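Local coordinates for Tlr1789 protein (Thermosynechococcus elongatus, PDB 2X8X) that probably helps insert or translocate proteins at the cyanobacterial outer membrane, as other Omp85 proteins do, this chain being its N-terminal part with three POTRA domains, at residues T121-D125 and N126-L130; L112-G115 and I116-N120; R174-V177 and I178-M182; L190-K193 and T194-D198. All coordinates share one frame; numbering follows the deposited sequence.

Interaction 1: residues T121-D125 and N126-L130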
loop_
_atom_site.group_PDB
_atom_site.type_symbol
_atom_site.label_atom_id
_atom_site.label_comp_id
_atom_site.label_asym_id
_atom_site.label_seq_id
_atom_site.Cartn_x
_atom_site.Cartn_y
_atom_site.Cartn_z
ATOM N N THR A 121 6.984 -2.586 -5.264
ATOM C CA THR A 121 8.261 -2.853 -5.918
ATOM C C THR A 121 8.051 -3.567 -7.249
ATOM O O THR A 121 8.720 -3.250 -8.219
ATOM C CB THR A 121 9.239 -3.680 -5.013
ATOM O OG1 THR A 121 9.467 -2.945 -3.816
ATOM C CG2 THR A 121 10.553 -3.912 -5.700
ATOM N N PHE A 122 7.131 -4.515 -7.327
ATOM C CA PHE A 122 6.804 -5.094 -8.621
ATOM C C PHE A 122 6.419 -3.999 -9.649
ATOM O O PHE A 122 6.994 -3.955 -10.747
ATOM C CB PHE A 122 5.733 -6.160 -8.525
ATOM C CG PHE A 122 5.106 -6.515 -9.863
ATOM C CD1 PHE A 122 5.689 -7.510 -10.678
ATOM C CD2 PHE A 122 3.953 -5.843 -10.311
ATOM C CE1 PHE A 122 5.115 -7.856 -11.938
ATOM C CE2 PHE A 122 3.361 -6.146 -11.564
ATOM C CZ PHE A 122 3.942 -7.161 -12.389
ATOM N N TYR A 123 5.530 -3.085 -9.296
ATOM C CA TYR A 123 5.239 -1.995 -10.256
ATOM C C TYR A 123 6.483 -1.193 -10.635
ATOM O O TYR A 123 6.736 -0.954 -11.813
ATOM C CB TYR A 123 4.210 -1.028 -9.665
ATOM C CG TYR A 123 2.817 -1.677 -9.544
ATOM C CD1 TYR A 123 2.180 -2.215 -10.660
ATOM C CD2 TYR A 123 2.111 -1.698 -8.321
ATOM C CE1 TYR A 123 0.868 -2.826 -10.563
ATOM C CE2 TYR A 123 0.782 -2.306 -8.231
ATOM C CZ TYR A 123 0.196 -2.852 -9.341
ATOM O OH TYR A 123 -1.069 -3.441 -9.319
ATOM N N ARG A 124 7.216 -0.741 -9.641
ATOM C CA ARG A 124 8.299 0.205 -9.877
ATOM C C ARG A 124 9.410 -0.408 -10.670
ATOM O O ARG A 124 9.960 0.245 -11.513
ATOM C CB ARG A 124 8.859 0.695 -8.547
ATOM C CG ARG A 124 9.365 2.132 -8.520
ATOM C CD ARG A 124 9.641 2.542 -7.042
ATOM N NE ARG A 124 10.325 1.447 -6.344
ATOM C CZ ARG A 124 9.859 0.774 -5.278
ATOM N NH1 ARG A 124 8.683 1.088 -4.667
ATOM N NH2 ARG A 124 10.618 -0.220 -4.811
ATOM N N ASP A 125 9.729 -1.665 -10.410
ATOM C CA ASP A 125 10.861 -2.321 -11.076
ATOM C C ASP A 125 10.516 -2.715 -12.516
ATOM O O ASP A 125 11.406 -2.831 -13.339
ATOM C CB ASP A 125 11.340 -3.581 -10.304
ATOM C CG ASP A 125 12.162 -3.241 -9.019
ATOM O OD1 ASP A 125 12.339 -2.021 -8.654
ATOM O OD2 ASP A 125 12.597 -4.228 -8.365
ATOM N N ASN A 126 9.244 -2.935 -12.807
ATOM C CA ASN A 126 8.806 -3.308 -14.141
ATOM C C ASN A 126 8.470 -2.079 -15.000
ATOM O O ASN A 126 8.074 -2.203 -16.171
ATOM C CB ASN A 126 7.646 -4.280 -14.044
ATOM C CG ASN A 126 8.116 -5.728 -13.863
ATOM O OD1 ASN A 126 8.738 -6.279 -14.752
ATOM N ND2 ASN A 126 7.828 -6.344 -12.710
ATOM N N GLY A 127 8.666 -0.890 -14.433
ATOM C CA GLY A 127 8.495 0.371 -15.175
ATOM C C GLY A 127 7.100 1.015 -15.052
ATOM O O GLY A 127 6.850 2.061 -15.652
ATOM N N TYR A 128 6.185 0.405 -14.291
ATOM C CA TYR A 128 4.840 0.991 -14.118
ATOM C C TYR A 128 4.952 2.014 -13.034
ATOM O O TYR A 128 4.567 1.776 -11.868
ATOM C CB TYR A 128 3.814 -0.074 -13.769
ATOM C CG TYR A 128 3.743 -1.146 -14.822
ATOM C CD1 TYR A 128 3.145 -0.895 -16.081
ATOM C CD2 TYR A 128 4.273 -2.411 -14.572
ATOM C CE1 TYR A 128 3.084 -1.887 -17.049
ATOM C CE2 TYR A 128 4.227 -3.418 -15.563
ATOM C CZ TYR A 128 3.645 -3.134 -16.786
ATOM O OH TYR A 128 3.549 -4.123 -17.726
ATOM N N ILE A 129 5.524 3.145 -13.408
ATOM C CA ILE A 129 5.908 4.193 -12.455
ATOM C C ILE A 129 4.835 4.706 -11.529
ATOM O O ILE A 129 5.169 5.200 -10.434
ATOM C CB ILE A 129 6.466 5.527 -13.117
ATOM C CG1 ILE A 129 5.689 5.890 -14.394
ATOM C CG2 ILE A 129 7.970 5.571 -13.206
ATOM C CD1 ILE A 129 5.569 7.431 -14.544
ATOM N N LEU A 130 3.570 4.674 -11.950
ATOM C CA LEU A 130 2.478 5.223 -11.110
ATOM C C LEU A 130 1.853 4.156 -10.185
ATOM O O LEU A 130 1.101 4.490 -9.305
ATOM C CB LEU A 130 1.348 5.829 -11.973
ATOM C CG LEU A 130 1.688 7.032 -12.871
ATOM C CD1 LEU A 130 0.414 7.459 -13.613
ATOM C CD2 LEU A 130 2.295 8.269 -12.104
#
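N126 folds its side chain back over the last turn of helix 109-125 and meets F122. Its CG is turned away from the carbonyl carbon and lies beside the backbone N (chi1 -84°), which sends the amide back along the helix. From there the chain can be followed outward. CB lies 3.4 Å from F122 O. CG passes the same oxygen at 3.8 Å. At the tip, ND2 donates to F122 O over 3.2 Å, with an N-H...O angle of 149°. The same nitrogen sits 3.2 Å from F122 CD1 and equally near CE1. Amide and ring planes are 57° apart and do not stack; the nitrogen comes to the ring obliquely. The backbone N of N126 also donates to F122 O, and the two donors come from opposite faces of the carbonyl plane.

One residue on, G127 leaves the helix with a positive phi. Bonds back into the final turn complete a Schellman motif. Y128 N donates to Y123 O over 2.9 Å, while G127 N makes a weak bond to R124 O. At this phi a CB would press on the preceding carbonyl oxygen, so the position calls for glycine. Y128 then packs its CB against Y123 CD1 at 4.1 Å, the two side chains crossing at about a right angle. The phenol OH of Y123 bonds to E151. Carbonyls at this helix end have no following turn to bond; N126 supplies two donors to F122 O and Y128 one to Y123 O.

Interaction 2: residues L112-G115 and I116-N120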
loop_
_atom_site.group_PDB
_atom_site.type_symbol
_atom_site.label_atom_id
_atom_site.label_comp_id
_atom_site.label_asym_id
_atom_site.label_seq_id
_atom_site.Cartn_x
_atom_site.Cartn_y
_atom_site.Cartn_z
ATOM N N LEU A 112 2.087 -7.964 6.509
ATOM C CA LEU A 112 1.226 -7.498 5.421
ATOM C C LEU A 112 1.767 -6.284 4.740
ATOM O O LEU A 112 1.687 -6.181 3.513
ATOM C CB LEU A 112 -0.175 -7.192 5.908
ATOM C CG LEU A 112 -1.202 -6.998 4.760
ATOM C CD1 LEU A 112 -1.612 -8.308 4.144
ATOM C CD2 LEU A 112 -2.489 -6.413 5.385
ATOM N N GLN A 113 2.252 -5.303 5.498
ATOM C CA GLN A 113 2.855 -4.115 4.909
ATOM C C GLN A 113 4.141 -4.470 4.124
ATOM O O GLN A 113 4.417 -3.900 3.076
ATOM C CB GLN A 113 3.203 -3.112 6.024
ATOM C CG GLN A 113 3.656 -1.743 5.509
ATOM C CD GLN A 113 2.617 -1.135 4.561
ATOM O OE1 GLN A 113 2.970 -0.580 3.544
ATOM N NE2 GLN A 113 1.330 -1.328 4.861
ATOM N N ALA A 114 4.919 -5.416 4.598
ATOM C CA ALA A 114 6.060 -5.889 3.784
ATOM C C ALA A 114 5.571 -6.498 2.435
ATOM O O ALA A 114 6.174 -6.228 1.371
ATOM C CB ALA A 114 6.905 -6.902 4.593
ATOM N N GLY A 115 4.487 -7.288 2.443
ATOM C CA GLY A 115 3.938 -7.712 1.157
ATOM C C GLY A 115 3.412 -6.599 0.270
ATOM O O GLY A 115 3.508 -6.664 -0.945
ATOM N N ILE A 116 2.778 -5.600 0.862
ATOM C CA ILE A 116 2.300 -4.437 0.126
ATOM C C ILE A 116 3.508 -3.776 -0.501
ATOM O O ILE A 116 3.491 -3.426 -1.707
ATOM C CB ILE A 116 1.528 -3.453 1.054
ATOM C CG1 ILE A 116 0.183 -4.070 1.430
ATOM C CG2 ILE A 116 1.358 -2.111 0.366
ATOM C CD1 ILE A 116 -0.574 -3.220 2.422
ATOM N N GLU A 117 4.624 -3.726 0.243
ATOM C CA GLU A 117 5.859 -3.168 -0.344
ATOM C C GLU A 117 6.411 -4.008 -1.512
ATOM O O GLU A 117 6.964 -3.455 -2.459
ATOM C CB GLU A 117 6.979 -2.935 0.670
ATOM C CG GLU A 117 6.690 -1.810 1.664
ATOM C CD GLU A 117 5.899 -0.577 1.033
ATOM O OE1 GLU A 117 6.307 0.000 -0.036
ATOM O OE2 GLU A 117 4.858 -0.158 1.637
ATOM N N LYS A 118 6.250 -5.325 -1.451
ATOM C CA LYS A 118 6.601 -6.176 -2.601
ATOM C C LYS A 118 5.751 -5.871 -3.811
ATOM O O LYS A 118 6.209 -5.947 -4.970
ATOM C CB LYS A 118 6.439 -7.652 -2.210
ATOM C CG LYS A 118 7.752 -8.130 -1.478
ATOM C CD LYS A 118 7.609 -9.612 -1.102
ATOM C CE LYS A 118 6.629 -9.721 0.132
ATOM N NZ LYS A 118 7.106 -9.928 1.574
ATOM N N ILE A 119 4.483 -5.572 -3.584
ATOM C CA ILE A 119 3.632 -5.230 -4.762
ATOM C C ILE A 119 4.126 -3.895 -5.407
ATOM O O ILE A 119 4.247 -3.777 -6.634
ATOM C CB ILE A 119 2.161 -5.141 -4.340
ATOM C CG1 ILE A 119 1.571 -6.519 -4.075
ATOM C CG2 ILE A 119 1.358 -4.365 -5.405
ATOM C CD1 ILE A 119 0.152 -6.365 -3.331
ATOM N N ASN A 120 4.383 -2.895 -4.588
ATOM C CA ASN A 120 4.795 -1.546 -5.094
ATOM C C ASN A 120 6.136 -1.663 -5.759
ATOM O O ASN A 120 6.403 -0.968 -6.737
ATOM C CB ASN A 120 4.869 -0.534 -3.951
ATOM C CG ASN A 120 3.489 -0.249 -3.328
ATOM O OD1 ASN A 120 2.450 -0.498 -3.967
ATOM N ND2 ASN A 120 3.468 0.287 -2.095
#
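The flat ends of Q113 and E117 come together one helical turn apart, the amide and carboxylate planes inclined by 35°. Methyl CD1 of I116 lies near the same amide, the two side chains slanting past each other. Below the carboxylate, E117 CG passes 3.4 Å from Q113 O, the oxygen that accepts from E117 N over 2.8 Å.

This is the middle of helix 109-125, one of two helices that cover the three-stranded sheet of a POTRA domain. L112, I116 and I119 form its inner side. L112 and I119 reach F99 of helix 92-99, while I116 and I119 touch V133 of strand 132-139. Within the helix, L112 CG and I116 CD1 are 4.5 Å apart.

G115 has no side chain, and K118 covers its backbone. The lysine chain is bent at chi3 and chi4 (-75° and -101°), which folds it back along the helix and puts CE 3.5 Å from G115 CA. Regular i to i+4 bonds run beneath these side chains, from I116 N to L112 O (2.9 Å) and from I119 N to G115 O (3.0 Å).

Interaction 3: residues R174-V177 and I178-M182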
loop_
_atom_site.group_PDB
_atom_site.type_symbol
_atom_site.label_atom_id
_atom_site.label_comp_id
_atom_site.label_asym_id
_atom_site.label_seq_id
_atom_site.Cartn_x
_atom_site.Cartn_y
_atom_site.Cartn_z
ATOM N N ARG A 174 -1.021 15.634 -38.822
ATOM C CA ARG A 174 -2.228 14.851 -38.487
ATOM C C ARG A 174 -2.030 13.959 -37.268
ATOM O O ARG A 174 -0.919 13.479 -37.023
ATOM C CB ARG A 174 -2.657 14.010 -39.683
ATOM C CG ARG A 174 -2.545 14.780 -41.010
ATOM C CD ARG A 174 -3.737 15.643 -41.250
ATOM N NE ARG A 174 -4.492 15.091 -42.372
ATOM C CZ ARG A 174 -5.419 14.132 -42.272
ATOM N NH1 ARG A 174 -5.758 13.602 -41.090
ATOM N NH2 ARG A 174 -6.032 13.707 -43.368
ATOM N N ASP A 175 -3.121 13.736 -36.529
ATOM C CA ASP A 175 -3.113 12.871 -35.344
ATOM C C ASP A 175 -2.547 11.470 -35.630
ATOM O O ASP A 175 -1.765 10.967 -34.838
ATOM C CB ASP A 175 -4.532 12.700 -34.702
ATOM C CG ASP A 175 -5.130 14.017 -34.127
ATOM O OD1 ASP A 175 -4.403 14.945 -33.703
ATOM O OD2 ASP A 175 -6.376 14.098 -34.094
ATOM N N PHE A 176 -2.917 10.841 -36.744
ATOM C CA PHE A 176 -2.433 9.460 -36.970
ATOM C C PHE A 176 -0.905 9.362 -36.990
ATOM O O PHE A 176 -0.336 8.350 -36.603
ATOM C CB PHE A 176 -3.064 8.796 -38.225
ATOM C CG PHE A 176 -2.619 9.418 -39.532
ATOM C CD1 PHE A 176 -1.422 9.020 -40.148
ATOM C CD2 PHE A 176 -3.380 10.423 -40.155
ATOM C CE1 PHE A 176 -0.971 9.631 -41.389
ATOM C CE2 PHE A 176 -2.960 11.024 -41.391
ATOM C CZ PHE A 176 -1.746 10.628 -41.996
ATOM N N VAL A 177 -0.243 10.421 -37.467
ATOM C CA VAL A 177 1.226 10.452 -37.621
ATOM C C VAL A 177 1.886 10.234 -36.285
ATOM O O VAL A 177 2.881 9.495 -36.191
ATOM C CB VAL A 177 1.723 11.752 -38.291
ATOM C CG1 VAL A 177 3.266 11.834 -38.331
ATOM C CG2 VAL A 177 1.236 11.823 -39.709
ATOM N N ILE A 178 1.309 10.861 -35.259
ATOM C CA ILE A 178 1.810 10.739 -33.903
ATOM C C ILE A 178 1.335 9.424 -33.274
ATOM O O ILE A 178 2.137 8.668 -32.710
ATOM C CB ILE A 178 1.368 11.918 -33.019
ATOM C CG1 ILE A 178 2.058 13.212 -33.499
ATOM C CG2 ILE A 178 1.746 11.662 -31.587
ATOM C CD1 ILE A 178 1.300 14.448 -33.048
ATOM N N SER A 179 0.036 9.175 -33.377
ATOM C CA SER A 179 -0.554 8.028 -32.695
ATOM C C SER A 179 0.128 6.692 -33.149
ATOM O O SER A 179 0.349 5.766 -32.363
ATOM C CB SER A 179 -2.058 8.062 -32.992
ATOM O OG SER A 179 -2.653 6.917 -32.417
ATOM N N ARG A 180 0.468 6.593 -34.426
ATOM C CA ARG A 180 1.010 5.336 -34.943
ATOM C C ARG A 180 2.428 5.053 -34.498
ATOM O O ARG A 180 2.927 3.945 -34.690
ATOM C CB ARG A 180 0.896 5.273 -36.446
ATOM C CG ARG A 180 2.025 5.938 -37.209
ATOM C CD ARG A 180 1.588 5.964 -38.710
ATOM N NE ARG A 180 2.218 7.081 -39.428
ATOM C CZ ARG A 180 2.231 7.239 -40.750
ATOM N NH1 ARG A 180 1.647 6.355 -41.556
ATOM N NH2 ARG A 180 2.842 8.302 -41.272
ATOM N N GLU A 181 3.075 6.050 -33.894
ATOM C CA GLU A 181 4.387 5.818 -33.316
ATOM C C GLU A 181 4.341 5.372 -31.874
ATOM O O GLU A 181 5.391 4.986 -31.330
ATOM C CB GLU A 181 5.237 7.089 -33.411
ATOM C CG GLU A 181 5.419 7.521 -34.858
ATOM C CD GLU A 181 6.160 6.498 -35.709
ATOM O OE1 GLU A 181 7.122 5.826 -35.208
ATOM O OE2 GLU A 181 5.801 6.417 -36.903
ATOM N N MET A 182 3.148 5.453 -31.262
ATOM C CA MET A 182 3.026 5.306 -29.822
ATOM C C MET A 182 2.377 3.993 -29.409
ATOM O O MET A 182 1.261 3.677 -29.835
ATOM C CB MET A 182 2.226 6.483 -29.243
ATOM C CG MET A 182 2.990 7.800 -29.401
ATOM S SD MET A 182 2.074 9.066 -28.525
ATOM C CE MET A 182 2.168 8.503 -26.782
HETATM O O HOH W 1 4.354 8.214 -38.096
#
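F176 and R180 share an unusual first torsion. In each, CG stands between the backbone N and the carbonyl carbon, at chi1 68° and 85°. F176, on the short helix 175-179, and R180, four residues on, send their side chains out side by side, pointing the same way. R180 is extended from CG to NE and carries its guanidinium to the rim of the phenyl ring. Ring and guanidinium planes are 88° apart. F176 CE1 stands over one guanidinium face, 3.9 Å above the plane and offset toward its rim. R180 NH2 lies at the ring edge, so this is edge-on packing and the charge is not over the ring face. The other flank of the ring is used in a similar way, with F176 CE2 standing 3.8 Å above the guanidinium plane of R174.

The backbone beneath is held by S179 N, which donates to D175 O over 2.9 Å almost in line. R180 N donates to F176 O. A type I turn from S179 to M182 follows. One water joins three groups near the helix end. It donates to V177 O over 2.7 Å and to E181 OE2 over 2.6 Å, and it accepts from R180 NE. The water thus bridges arginine and glutamate and also holds the V177 carbonyl.

The aromatic side of the helix faces outward. On the inner side, I178 packs on Y159 and F161 of strand 154-161, I230 of strand 224-232 and L202 of helix 192-205. M182 reaches L228 of strand 224-232, and E181 O accepts from R201 of helix 192-205.

Interaction 4: residues L190-K193 and T194-D198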
loop_
_atom_site.group_PDB
_atom_site.type_symbol
_atom_site.label_atom_id
_atom_site.label_comp_id
_atom_site.label_asym_id
_atom_site.label_seq_id
_atom_site.Cartn_x
_atom_site.Cartn_y
_atom_site.Cartn_z
ATOM N N LEU A 190 0.299 2.973 -17.815
ATOM C CA LEU A 190 1.487 3.824 -18.092
ATOM C C LEU A 190 2.820 3.165 -17.677
ATOM O O LEU A 190 3.006 2.734 -16.513
ATOM C CB LEU A 190 1.278 5.197 -17.400
ATOM C CG LEU A 190 2.325 6.289 -17.703
ATOM C CD1 LEU A 190 2.120 6.680 -19.156
ATOM C CD2 LEU A 190 2.076 7.505 -16.835
ATOM N N ASN A 191 3.764 3.082 -18.627
ATOM C CA ASN A 191 5.048 2.494 -18.320
ATOM C C ASN A 191 6.140 3.409 -18.823
ATOM O O ASN A 191 6.109 3.814 -19.956
ATOM C CB ASN A 191 5.189 1.160 -18.997
ATOM C CG ASN A 191 6.424 0.446 -18.572
ATOM O OD1 ASN A 191 7.546 0.899 -18.814
ATOM N ND2 ASN A 191 6.232 -0.672 -17.899
ATOM N N GLN A 192 7.096 3.726 -17.963
ATOM C CA GLN A 192 8.052 4.806 -18.257
ATOM C C GLN A 192 9.011 4.413 -19.372
ATOM O O GLN A 192 9.530 5.301 -20.079
ATOM C CB GLN A 192 8.758 5.236 -16.954
ATOM C CG GLN A 192 9.849 6.232 -17.123
ATOM C CD GLN A 192 11.179 5.592 -16.805
ATOM O OE1 GLN A 192 11.327 4.945 -15.734
ATOM N NE2 GLN A 192 12.162 5.747 -17.717
ATOM N N LYS A 193 9.192 3.099 -19.549
ATOM C CA LYS A 193 10.022 2.494 -20.600
ATOM C C LYS A 193 9.363 2.698 -21.951
ATOM O O LYS A 193 10.024 3.036 -22.941
ATOM C CB LYS A 193 10.142 0.975 -20.365
ATOM C CG LYS A 193 11.425 0.482 -19.764
ATOM C CD LYS A 193 11.862 1.319 -18.560
ATOM C CE LYS A 193 13.307 1.802 -18.746
ATOM N NZ LYS A 193 14.019 1.573 -17.462
ATOM N N THR A 194 8.059 2.431 -21.984
ATOM C CA THR A 194 7.267 2.604 -23.220
ATOM C C THR A 194 7.130 4.073 -23.573
ATOM O O THR A 194 7.278 4.401 -24.747
ATOM C CB THR A 194 5.825 2.010 -23.151
ATOM O OG1 THR A 194 5.840 0.791 -22.414
ATOM C CG2 THR A 194 5.274 1.784 -24.594
ATOM N N VAL A 195 6.868 4.944 -22.580
ATOM C CA VAL A 195 6.868 6.390 -22.850
ATOM C C VAL A 195 8.174 6.912 -23.498
ATOM O O VAL A 195 8.145 7.655 -24.501
ATOM C CB VAL A 195 6.530 7.265 -21.613
ATOM C CG1 VAL A 195 6.611 8.729 -21.994
ATOM C CG2 VAL A 195 5.144 6.937 -21.053
ATOM N N GLN A 196 9.298 6.499 -22.929
ATOM C CA GLN A 196 10.627 6.783 -23.467
ATOM C C GLN A 196 10.789 6.384 -24.886
ATOM O O GLN A 196 11.274 7.199 -25.677
ATOM C CB GLN A 196 11.709 5.985 -22.753
ATOM C CG GLN A 196 11.760 6.171 -21.319
ATOM C CD GLN A 196 12.178 7.526 -20.939
ATOM O OE1 GLN A 196 11.451 8.510 -21.157
ATOM N NE2 GLN A 196 13.368 7.612 -20.321
ATOM N N ALA A 197 10.490 5.108 -25.148
ATOM C CA ALA A 197 10.553 4.528 -26.470
ATOM C C ALA A 197 9.685 5.291 -27.472
ATOM O O ALA A 197 10.081 5.530 -28.641
ATOM C CB ALA A 197 10.151 3.028 -26.400
ATOM N N ASP A 198 8.521 5.680 -27.000
ATOM C CA ASP A 198 7.564 6.397 -27.830
ATOM C C ASP A 198 8.161 7.771 -28.179
ATOM O O ASP A 198 8.050 8.204 -29.319
ATOM C CB ASP A 198 6.263 6.694 -27.046
ATOM C CG ASP A 198 5.301 5.466 -26.939
ATOM O OD1 ASP A 198 5.501 4.407 -27.603
ATOM O OD2 ASP A 198 4.316 5.593 -26.163
#
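L190 and V195 meet across the start of helix 192-205, with L190 CD1 3.6 Å from V195 CG2. The two side chains slant past one another. V195 CG2 also lies 3.4 Å from N191 O, over the first turn.

N191 is the N-cap. Its CG is swung opposite the backbone N (chi1 -173°), which carries OD1 round to the first turn of the helix. There it accepts from K193 N over 2.8 Å, with the donor in the plane of the side-chain carbonyl. The backbone oxygen of N191 takes the N-H of V195 over 3.0 Å in a nearly straight bond (173°). One residue therefore satisfies two amides of the first turn. T194 stands across from the cap, its OG1 3.5 Å from N191 CB and the two side chains crossing at about a right angle. Further along, A197 N donates to K193 O over 3.1 Å.

The next shell positions the cap. N191 ND2 donates to N126 O in the loop after helix 109-125, which helps fix the rotation of the amide and keep OD1 turned to the helix. D198, a turn beyond T194, forms a salt bridge with R201 and accepts from T184 OG1 and D183 N. The loop before this segment is thereby tied to the helix.

The backbone of L190 is hydrogen-bonded to G152, and its side chain sits on L130 and on L215 of strand 208-217. V195 rests on V213 of the same strand. The helix thus begins against its own sheet, with the preceding POTRA domain close to its N-terminal end.

Along the chain the order is interaction 2, interaction 1, interaction 3, interaction 4. Interactions 2 and 1 lie on helix 109-125 and the loop after it, in the middle POTRA domain, centres 13 Å apart. Interactions 3 and 4 belong to the last POTRA domain, on helices 175-179 and 192-205, with centres 15 Å apart. They touch where D198 packs on M182. The two domains meet between interactions 1 and 4, whose centres are 12 Å apart. There G127 O is 2.9 Å from Q192 N, a probable hydrogen bond. The end of one domain's helix thus adjoins the start of the next domain's helix. Interactions 2 and 3 lie farthest apart, at 38 Å between centres.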